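MRNA-capping enzyme subunit alpha (Saccharomyces cerevisiae, PDB 3KYH) catalyses the second step of mRNA capping, transferring GMP from GTP to the 5'-diphosphate end of RNA through a covalent enzyme-GMP intermediate. Local coordinates at residues C[106-111]-C[197-202]. Sequence-based numbering, arbitrary orientation.
Sequences NGFRFP and FPFKIS
Phe-108 lays its ring against the bend where 197-199 leads into strand 200-203 and meets Phe-197 in an edge-to-face pair, the centroids 4.6 Å apart and the planes inclined at 51°. The edge belongs to Phe-108, whose CD1 stands over the centre of the Phe-197 face. A second edge-to-face pair forms where CZ of Phe-108 lies 4.1 Å from CE1 of Phe-199, off-centre over that ring. Phenylalanine suits this place because a flat, apolar ring can offer its C-H edge to two aromatic faces at once. Pro-198 sets apolar CG and CD obliquely against the CE2-CZ end of Phe-108, and its closed ring brings no backbone N-H there; CD1 of Ile-201 comes within 3.9 Å of CE1 of Phe-108. With CG of Phe-197 anti to its own carbonyl carbon (chi1 -75°), its broad apolar face receives the Phe-108 edge while its rim lies beside the 107-109 backbone, CD2 near Gly-107 O and CZ near Arg-109 N, both approached obliquely. A serine in place of Phe-197 would probably leave the CD1 edge of Phe-108 without its aromatic face and open a gap beside Gly-107. This aromatic cluster is packing within the catalytic domain, away from the active-site lysine: it joins the loop following strand 102-105 to the start of strand 200-203, with Phe-108 touching Cys-93 of strand 91-96, Phe-199 Tyr-150 of strand 146-152, and Ile-201 Tyr-183 of helix 168-189.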
loop_
_atom_site.group_PDB
_atom_site.type_symbol
_atom_site.label_atom_id
_atom_site.label_comp_id
_atom_site.label_asym_id
_atom_site.label_seq_id
_atom_site.Cartn_x
_atom_site.Cartn_y
_atom_site.Cartn_z
ATOM N N ASN C 106 -44.044 -5.518 -19.201
ATOM C CA ASN C 106 -44.590 -4.632 -20.235
ATOM C C ASN C 106 -46.115 -4.426 -20.155
ATOM O O ASN C 106 -46.662 -4.186 -19.067
ATOM C CB ASN C 106 -44.113 -5.078 -21.640
ATOM C CG ASN C 106 -43.014 -4.168 -22.242
ATOM O OD1 ASN C 106 -42.975 -3.995 -23.461
ATOM N ND2 ASN C 106 -42.130 -3.604 -21.418
ATOM N N GLY C 107 -46.785 -4.526 -21.307
ATOM C CA GLY C 107 -48.204 -4.153 -21.474
ATOM C C GLY C 107 -49.293 -5.004 -20.835
ATOM O O GLY C 107 -49.481 -6.170 -21.189
ATOM N N PHE C 108 -50.004 -4.400 -19.888
ATOM C CA PHE C 108 -51.146 -5.029 -19.233
ATOM C C PHE C 108 -52.209 -3.986 -18.884
ATOM O O PHE C 108 -51.918 -2.946 -18.281
ATOM C CB PHE C 108 -50.732 -5.803 -17.972
ATOM C CG PHE C 108 -50.144 -7.180 -18.226
ATOM C CD1 PHE C 108 -50.937 -8.237 -18.685
ATOM C CD2 PHE C 108 -48.811 -7.444 -17.905
ATOM C CE1 PHE C 108 -50.390 -9.518 -18.872
ATOM C CE2 PHE C 108 -48.257 -8.717 -18.076
ATOM C CZ PHE C 108 -49.052 -9.758 -18.562
ATOM N N ARG C 109 -53.448 -4.288 -19.255
ATOM C CA ARG C 109 -54.561 -3.387 -19.004
ATOM C C ARG C 109 -55.504 -3.931 -17.930
ATOM O O ARG C 109 -56.527 -4.566 -18.232
ATOM C CB ARG C 109 -55.283 -3.066 -20.321
ATOM C CG ARG C 109 -54.526 -2.086 -21.242
ATOM C CD ARG C 109 -53.491 -2.761 -22.153
ATOM N NE ARG C 109 -52.660 -1.774 -22.845
ATOM C CZ ARG C 109 -52.083 -1.955 -24.034
ATOM N NH1 ARG C 109 -52.249 -3.089 -24.721
ATOM N NH2 ARG C 109 -51.355 -0.976 -24.556
ATOM N N PHE C 110 -55.127 -3.689 -16.675
ATOM C CA PHE C 110 -55.924 -4.138 -15.537
ATOM C C PHE C 110 -56.982 -3.081 -15.174
ATOM O O PHE C 110 -56.612 -1.948 -14.849
ATOM C CB PHE C 110 -55.034 -4.567 -14.367
ATOM C CG PHE C 110 -54.025 -5.662 -14.720
ATOM C CD1 PHE C 110 -52.753 -5.664 -14.135
ATOM C CD2 PHE C 110 -54.347 -6.698 -15.627
ATOM C CE1 PHE C 110 -51.809 -6.642 -14.479
ATOM C CE2 PHE C 110 -53.413 -7.715 -15.956
ATOM C CZ PHE C 110 -52.144 -7.683 -15.381
ATOM N N PRO C 111 -58.292 -3.435 -15.282
ATOM C CA PRO C 111 -59.470 -2.544 -15.307
ATOM C C PRO C 111 -60.487 -2.570 -14.149
ATOM O O PRO C 111 -60.102 -2.446 -12.980
ATOM C CB PRO C 111 -60.195 -3.008 -16.583
ATOM C CG PRO C 111 -59.621 -4.357 -16.905
ATOM C CD PRO C 111 -58.679 -4.750 -15.810
ATOM N N PHE C 197 -49.098 -8.344 -23.766
ATOM C CA PHE C 197 -49.197 -9.294 -22.646
ATOM C C PHE C 197 -48.149 -10.429 -22.854
ATOM O O PHE C 197 -48.315 -11.261 -23.755
ATOM C CB PHE C 197 -50.619 -9.910 -22.639
ATOM C CG PHE C 197 -51.739 -9.014 -22.120
ATOM C CD1 PHE C 197 -52.799 -9.597 -21.411
ATOM C CD2 PHE C 197 -51.808 -7.640 -22.394
ATOM C CE1 PHE C 197 -53.870 -8.838 -20.919
ATOM C CE2 PHE C 197 -52.892 -6.846 -21.911
ATOM C CZ PHE C 197 -53.927 -7.454 -21.173
ATOM N N PRO C 198 -47.065 -10.465 -22.049
ATOM C CA PRO C 198 -45.943 -11.395 -22.250
ATOM C C PRO C 198 -46.166 -12.848 -21.853
ATOM O O PRO C 198 -45.355 -13.701 -22.214
ATOM C CB PRO C 198 -44.847 -10.833 -21.329
ATOM C CG PRO C 198 -45.594 -10.120 -20.270
ATOM C CD PRO C 198 -46.720 -9.460 -21.032
ATOM N N PHE C 199 -47.230 -13.115 -21.102
ATOM C CA PHE C 199 -47.429 -14.390 -20.427
ATOM C C PHE C 199 -48.851 -14.515 -19.873
ATOM O O PHE C 199 -49.467 -13.493 -19.568
ATOM C CB PHE C 199 -46.383 -14.526 -19.319
ATOM C CG PHE C 199 -46.586 -13.619 -18.105
ATOM C CD1 PHE C 199 -47.783 -13.579 -17.375
ATOM C CD2 PHE C 199 -45.494 -12.931 -17.579
ATOM C CE1 PHE C 199 -47.868 -12.870 -16.175
ATOM C CE2 PHE C 199 -45.601 -12.158 -16.419
ATOM C CZ PHE C 199 -46.783 -12.145 -15.710
ATOM N N LYS C 200 -49.350 -15.740 -19.690
ATOM C CA LYS C 200 -50.741 -15.956 -19.266
ATOM C C LYS C 200 -51.025 -15.849 -17.749
ATOM O O LYS C 200 -50.107 -15.937 -16.919
ATOM C CB LYS C 200 -51.283 -17.272 -19.839
ATOM C CG LYS C 200 -52.798 -17.240 -20.077
ATOM C CD LYS C 200 -53.437 -18.617 -20.226
ATOM C CE LYS C 200 -54.779 -18.606 -19.497
ATOM N NZ LYS C 200 -55.767 -19.608 -19.973
ATOM N N ILE C 201 -52.296 -15.619 -17.400
ATOM C CA ILE C 201 -52.757 -15.553 -16.002
ATOM C C ILE C 201 -53.897 -16.539 -15.726
ATOM O O ILE C 201 -54.707 -16.818 -16.608
ATOM C CB ILE C 201 -53.100 -14.103 -15.584
ATOM C CG1 ILE C 201 -51.806 -13.296 -15.440
ATOM C CG2 ILE C 201 -53.764 -14.038 -14.207
ATOM C CD1 ILE C 201 -51.319 -12.683 -16.720
ATOM N N SER C 202 -53.869 -17.167 -14.549
ATOM C CA SER C 202 -54.936 -18.072 -14.135
ATOM C C SER C 202 -55.079 -18.084 -12.642
ATOM O O SER C 202 -54.112 -17.755 -11.930
ATOM C CB SER C 202 -54.761 -19.500 -14.662
ATOM O OG SER C 202 -55.938 -20.257 -14.365
#